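Ornithine aminotransferase (Plasmodium falciparum, PDB 3LG0) probably catalyses the pyridoxal-phosphate-dependent transfer of the delta-amino group of ornithine to 2-oxoglutarate, giving the semialdehyde of glutamate on the route to proline. Local coordinates at residues 138-143 with 172-177; 198-203 with 231-236; 347-352 with 384-389. One frame throughout, in Å; residues are numbered along the deposited sequence.

Contact 1. Residues 138-143 with 172-177; sequences AKIIVC and PNFLKV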
ATOM      1  N   ALA A 138     -13.473  23.306   2.319  1.00 48.98           N
ATOM      2  CA  ALA A 138     -13.694  22.717   1.006  1.00 41.23           C
ATOM      3  C   ALA A 138     -14.501  21.434   1.177  1.00 42.10           C
ATOM      4  O   ALA A 138     -14.160  20.562   1.983  1.00 44.83           O
ATOM      5  CB  ALA A 138     -12.380  22.449   0.302  1.00 41.13           C
ATOM      6  N   LYS A 139     -15.585  21.331   0.429  1.00 35.74           N
ATOM      7  CA  LYS A 139     -16.472  20.190   0.543  1.00 45.62           C
ATOM      8  C   LYS A 139     -16.381  19.301  -0.686  1.00 39.30           C
ATOM      9  O   LYS A 139     -16.279  19.792  -1.804  1.00 44.07           O
ATOM     10  CB  LYS A 139     -17.915  20.662   0.745  1.00 52.25           C
ATOM     11  CG  LYS A 139     -18.194  21.209   2.122  1.00 55.46           C
ATOM     12  CD  LYS A 139     -19.597  21.793   2.211  1.00 62.98           C
ATOM     13  CE  LYS A 139     -19.864  22.350   3.604  1.00 67.42           C
ATOM     14  NZ  LYS A 139     -18.846  23.365   4.028  1.00 59.95           N
ATOM     15  N   ILE A 140     -16.407  17.993  -0.465  1.00 39.88           N
ATOM     16  CA  ILE A 140     -16.433  17.029  -1.557  1.00 39.83           C
ATOM     17  C   ILE A 140     -17.761  16.278  -1.552  1.00 44.11           C
ATOM     18  O   ILE A 140     -18.235  15.805  -0.516  1.00 36.07           O
ATOM     19  CB  ILE A 140     -15.286  15.992  -1.450  1.00 42.11           C
ATOM     20  CG1 ILE A 140     -13.921  16.671  -1.492  1.00 32.35           C
ATOM     21  CG2 ILE A 140     -15.413  14.932  -2.563  1.00 30.81           C
ATOM     22  CD1 ILE A 140     -12.774  15.747  -1.057  1.00 32.86           C
ATOM     23  N   ILE A 141     -18.356  16.159  -2.721  1.00 38.90           N
ATOM     24  CA  ILE A 141     -19.585  15.407  -2.851  1.00 40.48           C
ATOM     25  C   ILE A 141     -19.271  13.963  -3.247  1.00 37.89           C
ATOM     26  O   ILE A 141     -18.497  13.729  -4.168  1.00 33.20           O
ATOM     27  CB  ILE A 141     -20.486  16.049  -3.922  1.00 46.79           C
ATOM     28  CG1 ILE A 141     -20.868  17.472  -3.500  1.00 47.77           C
ATOM     29  CG2 ILE A 141     -21.716  15.187  -4.180  1.00 50.38           C
ATOM     30  CD1 ILE A 141     -21.465  18.296  -4.618  1.00 66.90           C
ATOM     31  N   VAL A 142     -19.870  13.005  -2.548  1.00 34.39           N
ATOM     32  CA  VAL A 142     -19.769  11.607  -2.941  1.00 42.81           C
ATOM     33  C   VAL A 142     -21.140  10.972  -2.993  1.00 41.22           C
ATOM     34  O   VAL A 142     -22.117  11.542  -2.511  1.00 38.68           O
ATOM     35  CB  VAL A 142     -18.912  10.819  -1.961  1.00 39.63           C
ATOM     36  CG1 VAL A 142     -17.454  11.201  -2.130  1.00 28.40           C
ATOM     37  CG2 VAL A 142     -19.384  11.075  -0.529  1.00 44.25           C
ATOM     38  N   CYS A 143     -21.221   9.788  -3.581  1.00 41.52           N
ATOM     39  CA  CYS A 143     -22.500   9.101  -3.629  1.00 38.70           C
ATOM     40  C   CYS A 143     -22.762   8.253  -2.408  1.00 54.76           C
ATOM     41  O   CYS A 143     -21.838   7.847  -1.704  1.00 57.26           O
ATOM     42  CB  CYS A 143     -22.646   8.291  -4.891  1.00 35.85           C
ATOM     43  SG  CYS A 143     -22.828   9.369  -6.274  1.00 47.97           S
ATOM     44  N   PRO A 172     -17.108  14.380   7.975  1.00 61.04           N
ATOM     45  CA  PRO A 172     -16.980  15.818   7.704  1.00 57.01           C
ATOM     46  C   PRO A 172     -16.636  16.185   6.257  1.00 55.35           C
ATOM     47  O   PRO A 172     -15.802  15.556   5.611  1.00 65.04           O
ATOM     48  CB  PRO A 172     -15.852  16.244   8.646  1.00 50.70           C
ATOM     49  CG  PRO A 172     -15.988  15.317   9.807  1.00 61.95           C
ATOM     50  CD  PRO A 172     -16.420  13.992   9.220  1.00 68.36           C
ATOM     51  N   ASN A 173     -17.300  17.217   5.760  1.00 50.34           N
ATOM     52  CA  ASN A 173     -16.979  17.806   4.467  1.00 49.06           C
ATOM     53  C   ASN A 173     -17.081  16.816   3.328  1.00 52.14           C
ATOM     54  O   ASN A 173     -16.517  17.010   2.255  1.00 53.85           O
ATOM     55  CB  ASN A 173     -15.623  18.486   4.504  1.00 46.62           C
ATOM     56  CG  ASN A 173     -15.687  19.834   5.190  1.00 61.42           C
ATOM     57  OD1 ASN A 173     -16.688  20.544   5.081  1.00 54.96           O
ATOM     58  ND2 ASN A 173     -14.621  20.198   5.900  1.00 38.74           N
ATOM     59  N   PHE A 174     -17.827  15.754   3.585  1.00 50.27           N
ATOM     60  CA  PHE A 174     -18.294  14.885   2.531  1.00 55.97           C
ATOM     61  C   PHE A 174     -19.809  14.978   2.448  1.00 54.51           C
ATOM     62  O   PHE A 174     -20.522  14.538   3.352  1.00 67.64           O
ATOM     63  CB  PHE A 174     -17.829  13.450   2.771  1.00 59.59           C
ATOM     64  CG  PHE A 174     -16.396  13.220   2.390  1.00 46.30           C
ATOM     65  CD1 PHE A 174     -15.398  13.254   3.341  1.00 43.04           C
ATOM     66  CD2 PHE A 174     -16.052  12.996   1.074  1.00 41.17           C
ATOM     67  CE1 PHE A 174     -14.085  13.047   2.981  1.00 49.73           C
ATOM     68  CE2 PHE A 174     -14.742  12.800   0.715  1.00 33.42           C
ATOM     69  CZ  PHE A 174     -13.761  12.820   1.662  1.00 24.77           C
ATOM     70  N   LEU A 175     -20.286  15.595   1.374  1.00 46.65           N
ATOM     71  CA  LEU A 175     -21.712  15.729   1.136  1.00 46.70           C
ATOM     72  C   LEU A 175     -22.169  14.514   0.361  1.00 49.23           C
ATOM     73  O   LEU A 175     -21.595  14.179  -0.672  1.00 52.97           O
ATOM     74  CB  LEU A 175     -22.013  17.000   0.329  1.00 50.77           C
ATOM     75  CG  LEU A 175     -21.548  18.351   0.889  1.00 57.92           C
ATOM     76  CD1 LEU A 175     -21.933  19.476  -0.062  1.00 50.83           C
ATOM     77  CD2 LEU A 175     -22.093  18.621   2.286  1.00 57.25           C
ATOM     78  N   LYS A 176     -23.206  13.850   0.854  1.00 56.46           N
ATOM     79  CA  LYS A 176     -23.670  12.617   0.227  1.00 50.78           C
ATOM     80  C   LYS A 176     -24.964  12.806  -0.551  1.00 47.82           C
ATOM     81  O   LYS A 176     -25.956  13.285  -0.016  1.00 62.96           O
ATOM     82  CB  LYS A 176     -23.821  11.509   1.272  1.00 49.32           C
ATOM     83  CG  LYS A 176     -22.491  11.007   1.822  1.00 61.44           C
ATOM     84  CD  LYS A 176     -22.633   9.659   2.519  1.00 77.14           C
ATOM     85  CE  LYS A 176     -21.286   9.156   3.033  1.00 87.63           C
ATOM     86  NZ  LYS A 176     -21.390   7.803   3.650  1.00 98.30           N
ATOM     87  N   VAL A 177     -24.935  12.437  -1.822  1.00 44.45           N
ATOM     88  CA  VAL A 177     -26.121  12.432  -2.652  1.00 44.00           C
ATOM     89  C   VAL A 177     -26.402  11.026  -3.180  1.00 53.45           C
ATOM     90  O   VAL A 177     -25.503  10.190  -3.258  1.00 51.37           O
ATOM     91  CB  VAL A 177     -25.957  13.362  -3.854  1.00 52.15           C
ATOM     92  CG1 VAL A 177     -25.735  14.796  -3.390  1.00 55.67           C
ATOM     93  CG2 VAL A 177     -24.815  12.878  -4.749  1.00 45.00           C
TER
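The F174 ring packs obliquely against I140 and V142, the apolar pair on one face of two parallel strands, 139-143 and 174-177, whose axes come within 4.5 Å and cross at -31°. Followed outward, its CB lies near I140 O; one ring side then does the touching. CD2 meets V142 CG1 at 3.9 Å, CE2 lies 3.9 Å from I140 CB, and CZ approaches I140 CD1. The first torsion (chi1 -79°) sets CG beside the backbone N and opposite the carbonyl carbon, which lets the CD2-CE2 side lie across I140 and V142. I140 runs alongside the ring, pointing the same way, whereas V142 meets it at a slant and gives its other methyl, CG2, to CG of K176.

The other face is built from I141, C143, L175 and V177. Here I141 divides its branches: CG1 packs on L175 CB, and CG2 touches V177 CG2 at 3.9 Å. At the outer end the methylenes of K139 continue the apolar surface, CD resting against both methyls of L175.

Four backbone bonds give the parallel ladder its register: I140 N to N173 O, L175 N to I140 O (2.8 Å), V142 N to L175 O (2.8 Å) and V177 N to V142 O (3.0 Å). Thus I140 and V142 each use both N and O toward 172-177, while the N and O of I141 bond to A196 and I198.

The pair therefore forms one margin of the large-domain sheet: 174-177 is its outermost strand within this chain, and 139-143 separates it from 194-199. Helix 112-129 covers the F174 face, where Y120 makes an edge-to-face contact with the ring and R124 bonds to A138 O and N173 O; helix 182-189 covers the I141 face.

Contact 2. Residues 198-203 with 231-236; sequences IVEPVQ and VADEVQ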
ATOM      1  N   ILE A 198     -16.754  13.197  -6.525  1.00 32.03           N
ATOM      2  CA  ILE A 198     -16.033  11.946  -6.790  1.00 35.78           C
ATOM      3  C   ILE A 198     -17.027  10.793  -6.907  1.00 33.05           C
ATOM      4  O   ILE A 198     -17.834  10.560  -6.010  1.00 35.02           O
ATOM      5  CB  ILE A 198     -14.961  11.671  -5.728  1.00 31.56           C
ATOM      6  CG1 ILE A 198     -14.052  12.897  -5.594  1.00 29.85           C
ATOM      7  CG2 ILE A 198     -14.162  10.437  -6.105  1.00 31.59           C
ATOM      8  CD1 ILE A 198     -13.019  12.838  -4.499  1.00 26.43           C
ATOM      9  N   VAL A 199     -16.984  10.110  -8.038  1.00 32.38           N
ATOM     10  CA  VAL A 199     -18.036   9.169  -8.386  1.00 34.17           C
ATOM     11  C   VAL A 199     -17.500   8.028  -9.254  1.00 33.05           C
ATOM     12  O   VAL A 199     -16.557   8.213 -10.028  1.00 27.84           O
ATOM     13  CB  VAL A 199     -19.167   9.894  -9.147  1.00 35.06           C
ATOM     14  CG1 VAL A 199     -18.664  10.335 -10.487  1.00 21.97           C
ATOM     15  CG2 VAL A 199     -20.391   9.004  -9.301  1.00 33.51           C
ATOM     16  N   GLU A 200     -18.129   6.858  -9.119  1.00 31.16           N
ATOM     17  CA  GLU A 200     -17.792   5.654  -9.869  1.00 34.27           C
ATOM     18  C   GLU A 200     -18.692   5.507 -11.097  1.00 32.01           C
ATOM     19  O   GLU A 200     -19.898   5.681 -10.989  1.00 35.34           O
ATOM     20  CB  GLU A 200     -18.020   4.432  -8.982  1.00 36.72           C
ATOM     21  CG  GLU A 200     -16.838   3.949  -8.163  1.00 39.46           C
ATOM     22  CD  GLU A 200     -16.989   2.474  -7.778  1.00 61.64           C
ATOM     23  OE1 GLU A 200     -16.382   1.577  -8.446  1.00 44.99           O
ATOM     24  OE2 GLU A 200     -17.762   2.220  -6.824  1.00 48.26           O
ATOM     25  N   PRO A 201     -18.110   5.162 -12.263  1.00 36.76           N
ATOM     26  CA  PRO A 201     -18.870   4.991 -13.512  1.00 31.13           C
ATOM     27  C   PRO A 201     -19.938   3.900 -13.390  1.00 45.74           C
ATOM     28  O   PRO A 201     -21.017   4.009 -13.992  1.00 39.45           O
ATOM     29  CB  PRO A 201     -17.803   4.605 -14.532  1.00 32.97           C
ATOM     30  CG  PRO A 201     -16.547   5.194 -13.988  1.00 37.96           C
ATOM     31  CD  PRO A 201     -16.658   5.068 -12.487  1.00 32.86           C
ATOM     32  N   VAL A 202     -19.622   2.842 -12.648  1.00 40.38           N
ATOM     33  CA  VAL A 202     -20.649   1.956 -12.086  1.00 32.97           C
ATOM     34  C   VAL A 202     -20.297   1.609 -10.639  1.00 33.64           C
ATOM     35  O   VAL A 202     -19.131   1.372 -10.311  1.00 35.76           O
ATOM     36  CB  VAL A 202     -20.985   0.708 -12.968  1.00 35.67           C
ATOM     37  CG1 VAL A 202     -20.122   0.643 -14.233  1.00 32.64           C
ATOM     38  CG2 VAL A 202     -20.940  -0.590 -12.158  1.00 31.49           C
ATOM     39  N   GLN A 203     -21.300   1.654  -9.770  1.00 31.24           N
ATOM     40  CA  GLN A 203     -21.074   1.446  -8.352  1.00 37.61           C
ATOM     41  C   GLN A 203     -20.758  -0.011  -8.067  1.00 40.55           C
ATOM     42  O   GLN A 203     -21.557  -0.884  -8.374  1.00 35.31           O
ATOM     43  CB  GLN A 203     -22.280   1.894  -7.537  1.00 35.07           C
ATOM     44  CG  GLN A 203     -22.385   3.403  -7.377  1.00 36.41           C
ATOM     45  CD  GLN A 203     -23.349   3.780  -6.279  1.00 48.34           C
ATOM     46  OE1 GLN A 203     -24.430   3.191  -6.157  1.00 48.12           O
ATOM     47  NE2 GLN A 203     -22.967   4.750  -5.463  1.00 40.87           N
ATOM     48  N   VAL A 231     -14.417  14.137 -10.696  1.00 34.37           N
ATOM     49  CA  VAL A 231     -13.483  13.025 -10.456  1.00 30.45           C
ATOM     50  C   VAL A 231     -14.110  11.637 -10.638  1.00 31.99           C
ATOM     51  O   VAL A 231     -15.030  11.263  -9.909  1.00 33.76           O
ATOM     52  CB  VAL A 231     -12.896  13.084  -9.044  1.00 33.42           C
ATOM     53  CG1 VAL A 231     -11.791  12.049  -8.891  1.00 29.52           C
ATOM     54  CG2 VAL A 231     -12.360  14.484  -8.749  1.00 35.15           C
ATOM     55  N   ALA A 232     -13.597  10.881 -11.601  1.00 26.20           N
ATOM     56  CA  ALA A 232     -14.071   9.537 -11.868  1.00 27.99           C
ATOM     57  C   ALA A 232     -13.175   8.492 -11.213  1.00 34.22           C
ATOM     58  O   ALA A 232     -11.994   8.376 -11.557  1.00 30.05           O
ATOM     59  CB  ALA A 232     -14.137   9.282 -13.374  1.00 24.01           C
ATOM     60  N   ASP A 233     -13.750   7.720 -10.297  1.00 29.74           N
ATOM     61  CA  ASP A 233     -13.059   6.601  -9.680  1.00 26.38           C
ATOM     62  C   ASP A 233     -13.155   5.375 -10.568  1.00 25.04           C
ATOM     63  O   ASP A 233     -14.184   4.709 -10.592  1.00 31.77           O
ATOM     64  CB  ASP A 233     -13.688   6.279  -8.324  1.00 30.10           C
ATOM     65  CG  ASP A 233     -12.972   5.142  -7.603  1.00 39.86           C
ATOM     66  OD1 ASP A 233     -12.094   4.488  -8.223  1.00 27.71           O
ATOM     67  OD2 ASP A 233     -13.287   4.908  -6.415  1.00 46.48           O
ATOM     68  N   GLU A 234     -12.077   5.061 -11.271  1.00 25.06           N
ATOM     69  CA  GLU A 234     -12.083   3.970 -12.244  1.00 27.14           C
ATOM     70  C   GLU A 234     -11.212   2.819 -11.766  1.00 26.35           C
ATOM     71  O   GLU A 234     -10.732   2.011 -12.564  1.00 28.38           O
ATOM     72  CB  GLU A 234     -11.583   4.483 -13.603  1.00 25.63           C
ATOM     73  CG  GLU A 234     -12.516   5.501 -14.278  1.00 29.57           C
ATOM     74  CD  GLU A 234     -13.364   4.926 -15.432  1.00 41.94           C
ATOM     75  OE1 GLU A 234     -13.478   3.686 -15.577  1.00 43.16           O
ATOM     76  OE2 GLU A 234     -13.920   5.730 -16.212  1.00 37.48           O
ATOM     77  N   VAL A 235     -10.976   2.767 -10.460  1.00 26.02           N
ATOM     78  CA  VAL A 235     -10.100   1.755  -9.883  1.00 25.55           C
ATOM     79  C   VAL A 235     -10.617   0.339 -10.196  1.00 30.09           C
ATOM     80  O   VAL A 235      -9.839  -0.561 -10.482  1.00 33.20           O
ATOM     81  CB  VAL A 235      -9.947   1.950  -8.368  1.00 30.14           C
ATOM     82  CG1 VAL A 235      -9.170   0.792  -7.756  1.00 29.80           C
ATOM     83  CG2 VAL A 235      -9.264   3.275  -8.077  1.00 23.71           C
ATOM     84  N   GLN A 236     -11.929   0.161 -10.177  1.00 24.99           N
ATOM     85  CA  GLN A 236     -12.556  -1.121 -10.528  1.00 35.89           C
ATOM     86  C   GLN A 236     -13.106  -1.167 -11.951  1.00 32.11           C
ATOM     87  O   GLN A 236     -13.037  -2.202 -12.611  1.00 28.72           O
ATOM     88  CB  GLN A 236     -13.725  -1.418  -9.582  1.00 29.70           C
ATOM     89  CG  GLN A 236     -13.379  -1.285  -8.108  1.00 56.99           C
ATOM     90  CD  GLN A 236     -12.805  -2.562  -7.539  1.00 57.83           C
ATOM     91  OE1 GLN A 236     -13.172  -3.666  -7.962  1.00 57.03           O
ATOM     92  NE2 GLN A 236     -11.905  -2.425  -6.566  1.00 65.26           N
TER
HETATM   93  O   HOH W   1     -14.289   1.882 -10.325  1.00 31.76           O
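I198 and V231 make the tight end of this contact, their side chains running together in the same direction from paired parallel strands. V231 CB faces I198 CG1 at 3.6 Å. With chi1 of V231 at -172°, both its methyls lie beside that carbon, and V231 CG1 also reaches I198 CG2. Two backbone bonds close this end: V199 N donates to V231 O (2.9 Å), and D233 N to V199 O (2.9 Å). The first runs almost straight down the acceptor's carbonyl bond; in the second the donor stands 37° above the carbonyl plane, where the strands are ending.

The beta bridges stop after V199 and A232, yet E200 and P201 still pack on D233: E200 CG lies beside D233 CB, and P201 CD comes within 3.1 Å of D233 O. P201 also sets its CG against the carboxylate of E234, whose oxygens are bonded to T237, C247 and T248. The looser part is between E200 and Q236, and the side at V235 and Q236 is partly open to solvent while the rest is buried. A water links E200 OE1 (2.8 Å), D233 O (2.8 Å) and Q236 N, donating to the first two and accepting from the third. E200 OE1 stays 5.0 Å from D233 OD2; the other oxygen of E200 is held by N146 and G204 N.

With chi1 at -178° the D233 carboxylate swings forward along the chain, where OD1 takes the N-H of V235 in an Asx turn. Q236 and K262 have their nearest side-chain atoms about 3 Å apart; K262 is probably the cofactor-attachment lysine but carries no cofactor in this structure. Strands 194-199 and 229-233, joined through helix 215-226, form a beta-alpha-beta crossover, and their C-terminal loops lead into the active-site region, as in fold-type I pyridoxal-phosphate enzymes.

Contact 3. Residues 347-352 with 384-389; sequences GLLCAI and RLTPPL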
ATOM      1  N   GLY A 347     -20.350  -4.798 -19.744  1.00 29.39           N
ATOM      2  CA  GLY A 347     -19.152  -5.519 -20.148  1.00 31.10           C
ATOM      3  C   GLY A 347     -19.018  -6.771 -19.286  1.00 41.16           C
ATOM      4  O   GLY A 347     -19.979  -7.524 -19.133  1.00 32.80           O
ATOM      5  N   LEU A 348     -17.842  -6.990 -18.707  1.00 37.79           N
ATOM      6  CA  LEU A 348     -17.643  -8.141 -17.833  1.00 31.21           C
ATOM      7  C   LEU A 348     -17.612  -7.729 -16.361  1.00 35.55           C
ATOM      8  O   LEU A 348     -16.984  -8.371 -15.520  1.00 34.09           O
ATOM      9  CB  LEU A 348     -16.404  -8.927 -18.234  1.00 31.34           C
ATOM     10  CG  LEU A 348     -16.585  -9.696 -19.538  1.00 28.16           C
ATOM     11  CD1 LEU A 348     -15.291 -10.369 -19.964  1.00 30.20           C
ATOM     12  CD2 LEU A 348     -17.682 -10.715 -19.355  1.00 28.99           C
ATOM     13  N   LEU A 349     -18.297  -6.639 -16.062  1.00 31.22           N
ATOM     14  CA  LEU A 349     -18.560  -6.255 -14.688  1.00 30.05           C
ATOM     15  C   LEU A 349     -20.012  -6.614 -14.390  1.00 32.73           C
ATOM     16  O   LEU A 349     -20.920  -5.844 -14.667  1.00 38.13           O
ATOM     17  CB  LEU A 349     -18.309  -4.753 -14.484  1.00 32.34           C
ATOM     18  CG  LEU A 349     -18.662  -4.169 -13.110  1.00 36.37           C
ATOM     19  CD1 LEU A 349     -18.045  -4.996 -11.992  1.00 34.36           C
ATOM     20  CD2 LEU A 349     -18.229  -2.721 -12.994  1.00 29.29           C
ATOM     21  N   CYS A 350     -20.230  -7.803 -13.844  1.00 30.09           N
ATOM     22  CA  CYS A 350     -21.580  -8.323 -13.686  1.00 29.27           C
ATOM     23  C   CYS A 350     -21.868  -8.721 -12.258  1.00 37.56           C
ATOM     24  O   CYS A 350     -20.957  -8.853 -11.448  1.00 34.55           O
ATOM     25  CB  CYS A 350     -21.786  -9.527 -14.597  1.00 36.66           C
ATOM     26  SG  CYS A 350     -21.179  -9.239 -16.272  1.00 44.97           S
ATOM     27  N   ALA A 351     -23.150  -8.907 -11.958  1.00 35.32           N
ATOM     28  CA  ALA A 351     -23.582  -9.325 -10.636  1.00 28.82           C
ATOM     29  C   ALA A 351     -24.988  -9.912 -10.712  1.00 35.00           C
ATOM     30  O   ALA A 351     -25.735  -9.641 -11.647  1.00 36.11           O
ATOM     31  CB  ALA A 351     -23.537  -8.152  -9.673  1.00 30.40           C
ATOM     32  N   ILE A 352     -25.333 -10.749  -9.746  1.00 31.80           N
ATOM     33  CA  ILE A 352     -26.709 -11.180  -9.603  1.00 32.67           C
ATOM     34  C   ILE A 352     -27.126 -10.758  -8.221  1.00 29.26           C
ATOM     35  O   ILE A 352     -26.460 -11.094  -7.252  1.00 32.71           O
ATOM     36  CB  ILE A 352     -26.877 -12.709  -9.744  1.00 28.87           C
ATOM     37  CG1 ILE A 352     -26.431 -13.184 -11.124  1.00 32.13           C
ATOM     38  CG2 ILE A 352     -28.328 -13.098  -9.521  1.00 34.02           C
ATOM     39  CD1 ILE A 352     -26.515 -14.694 -11.298  1.00 32.19           C
ATOM     40  N   ARG A 384     -20.892 -11.201  -6.965  1.00 35.31           N
ATOM     41  CA  ARG A 384     -20.046 -10.588  -7.982  1.00 31.08           C
ATOM     42  C   ARG A 384     -19.742 -11.589  -9.110  1.00 36.77           C
ATOM     43  O   ARG A 384     -19.424 -12.755  -8.870  1.00 31.90           O
ATOM     44  CB  ARG A 384     -18.755 -10.105  -7.305  1.00 37.97           C
ATOM     45  CG  ARG A 384     -17.773  -9.348  -8.177  1.00 46.01           C
ATOM     46  CD  ARG A 384     -18.362  -8.057  -8.707  1.00 49.56           C
ATOM     47  NE  ARG A 384     -18.691  -7.080  -7.663  1.00 51.35           N
ATOM     48  CZ  ARG A 384     -17.873  -6.110  -7.265  1.00 43.53           C
ATOM     49  NH1 ARG A 384     -16.667  -6.011  -7.787  1.00 39.61           N
ATOM     50  NH2 ARG A 384     -18.253  -5.251  -6.334  1.00 45.89           N
ATOM     51  N   LEU A 385     -19.858 -11.154 -10.351  1.00 30.31           N
ATOM     52  CA  LEU A 385     -19.505 -12.017 -11.463  1.00 33.43           C
ATOM     53  C   LEU A 385     -18.529 -11.254 -12.345  1.00 36.80           C
ATOM     54  O   LEU A 385     -18.946 -10.509 -13.232  1.00 39.61           O
ATOM     55  CB  LEU A 385     -20.753 -12.432 -12.252  1.00 37.04           C
ATOM     56  CG  LEU A 385     -21.718 -13.380 -11.540  1.00 33.02           C
ATOM     57  CD1 LEU A 385     -23.013 -13.525 -12.298  1.00 34.26           C
ATOM     58  CD2 LEU A 385     -21.076 -14.735 -11.315  1.00 33.35           C
ATOM     59  N   THR A 386     -17.235 -11.416 -12.077  1.00 30.10           N
ATOM     60  CA  THR A 386     -16.206 -10.671 -12.795  1.00 36.29           C
ATOM     61  C   THR A 386     -14.986 -11.530 -13.060  1.00 35.42           C
ATOM     62  O   THR A 386     -14.051 -11.537 -12.258  1.00 34.57           O
ATOM     63  CB  THR A 386     -15.750  -9.397 -12.032  1.00 34.01           C
ATOM     64  OG1 THR A 386     -15.358  -9.753 -10.706  1.00 38.33           O
ATOM     65  CG2 THR A 386     -16.871  -8.365 -11.953  1.00 36.13           C
ATOM     66  N   PRO A 387     -14.990 -12.248 -14.196  1.00 28.60           N
ATOM     67  CA  PRO A 387     -13.904 -13.133 -14.641  1.00 26.89           C
ATOM     68  C   PRO A 387     -12.787 -12.357 -15.301  1.00 22.12           C
ATOM     69  O   PRO A 387     -12.997 -11.251 -15.783  1.00 29.52           O
ATOM     70  CB  PRO A 387     -14.575 -13.987 -15.714  1.00 30.13           C
ATOM     71  CG  PRO A 387     -15.614 -13.069 -16.302  1.00 26.09           C
ATOM     72  CD  PRO A 387     -16.129 -12.253 -15.130  1.00 29.57           C
ATOM     73  N   PRO A 388     -11.590 -12.934 -15.334  1.00 24.64           N
ATOM     74  CA  PRO A 388     -10.548 -12.247 -16.091  1.00 30.72           C
ATOM     75  C   PRO A 388     -11.025 -12.051 -17.532  1.00 38.09           C
ATOM     76  O   PRO A 388     -11.824 -12.857 -18.039  1.00 33.22           O
ATOM     77  CB  PRO A 388      -9.373 -13.231 -16.039  1.00 28.63           C
ATOM     78  CG  PRO A 388      -9.642 -14.084 -14.849  1.00 28.93           C
ATOM     79  CD  PRO A 388     -11.130 -14.213 -14.771  1.00 23.86           C
ATOM     80  N   LEU A 389     -10.526 -11.005 -18.180  1.00 32.32           N
ATOM     81  CA  LEU A 389     -11.042 -10.592 -19.474  1.00 32.67           C
ATOM     82  C   LEU A 389     -10.525 -11.432 -20.649  1.00 40.22           C
ATOM     83  O   LEU A 389     -10.980 -11.271 -21.775  1.00 40.51           O
ATOM     84  CB  LEU A 389     -10.783  -9.099 -19.710  1.00 31.61           C
ATOM     85  CG  LEU A 389     -11.114  -8.146 -18.545  1.00 28.61           C
ATOM     86  CD1 LEU A 389     -10.802  -6.709 -18.913  1.00 31.59           C
ATOM     87  CD2 LEU A 389     -12.559  -8.277 -18.132  1.00 28.49           C
TER
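Torsions at L349 and T386 bring two methyl groups together beside the strand pair: chi1 of 175° sets L349 CG opposite its backbone N and chi2 of 51° then places CD1, while chi1 of 54° leaves T386 CG2 opposite the carbonyl carbon. The side chains run the same way, with L349 CD1 3.6 Å from T386 CG2. T386 OG1 is turned to L52 O as its hydrogen-bond partner.

C350 and L385 form an antiparallel hydrogen-bonded pair. L385 N gives a 2.8 Å bond to C350 O, its donor above the carbonyl plane; the return bond from C350 N to L385 O is longer, 3.1 Å, and bent. On this pair's face C350 CB meets L385 CB at 3.9 Å, and L385 CD1 touches I352 CG1 at 3.6 Å. Helices 315-333 and 393-412 pack against these side chains through L330 and I403. Past the ladder, L348 and L389 pass antiparallel, CD1 of L348 against CD2 of L389, and R241 NH1 bonds to the carbonyl oxygens of L348 and P387.

Strands 349-354 and 382-385 are adjacent antiparallel members of a mixed sheet that N-terminal strands extend, consistent with the small domain of class-III aminotransferases.

Contacts 1 and 2 belong to one sheet, in which strands 139-143 and 194-199 are neighbours: I140 CG2 packs on I198 CD1 at 3.7 Å, and C143 SG lies 3.9 Å from V199 CG2. Contact 3 belongs to the second sheet. Its centre is 16 Å from that of contact 2, and the two meet where V202 CG2 touches L349 CD2 at 3.5 Å. Contacts 1 and 3, with centres 29 Å apart, do not touch. Relative to K262, the probable cofactor lysine, contact 2 comes closest, through Q236; in contact 3 the nearest side-chain atoms of R384 and K262 are about 9 Å apart, whereas contact 1 is remote from this site.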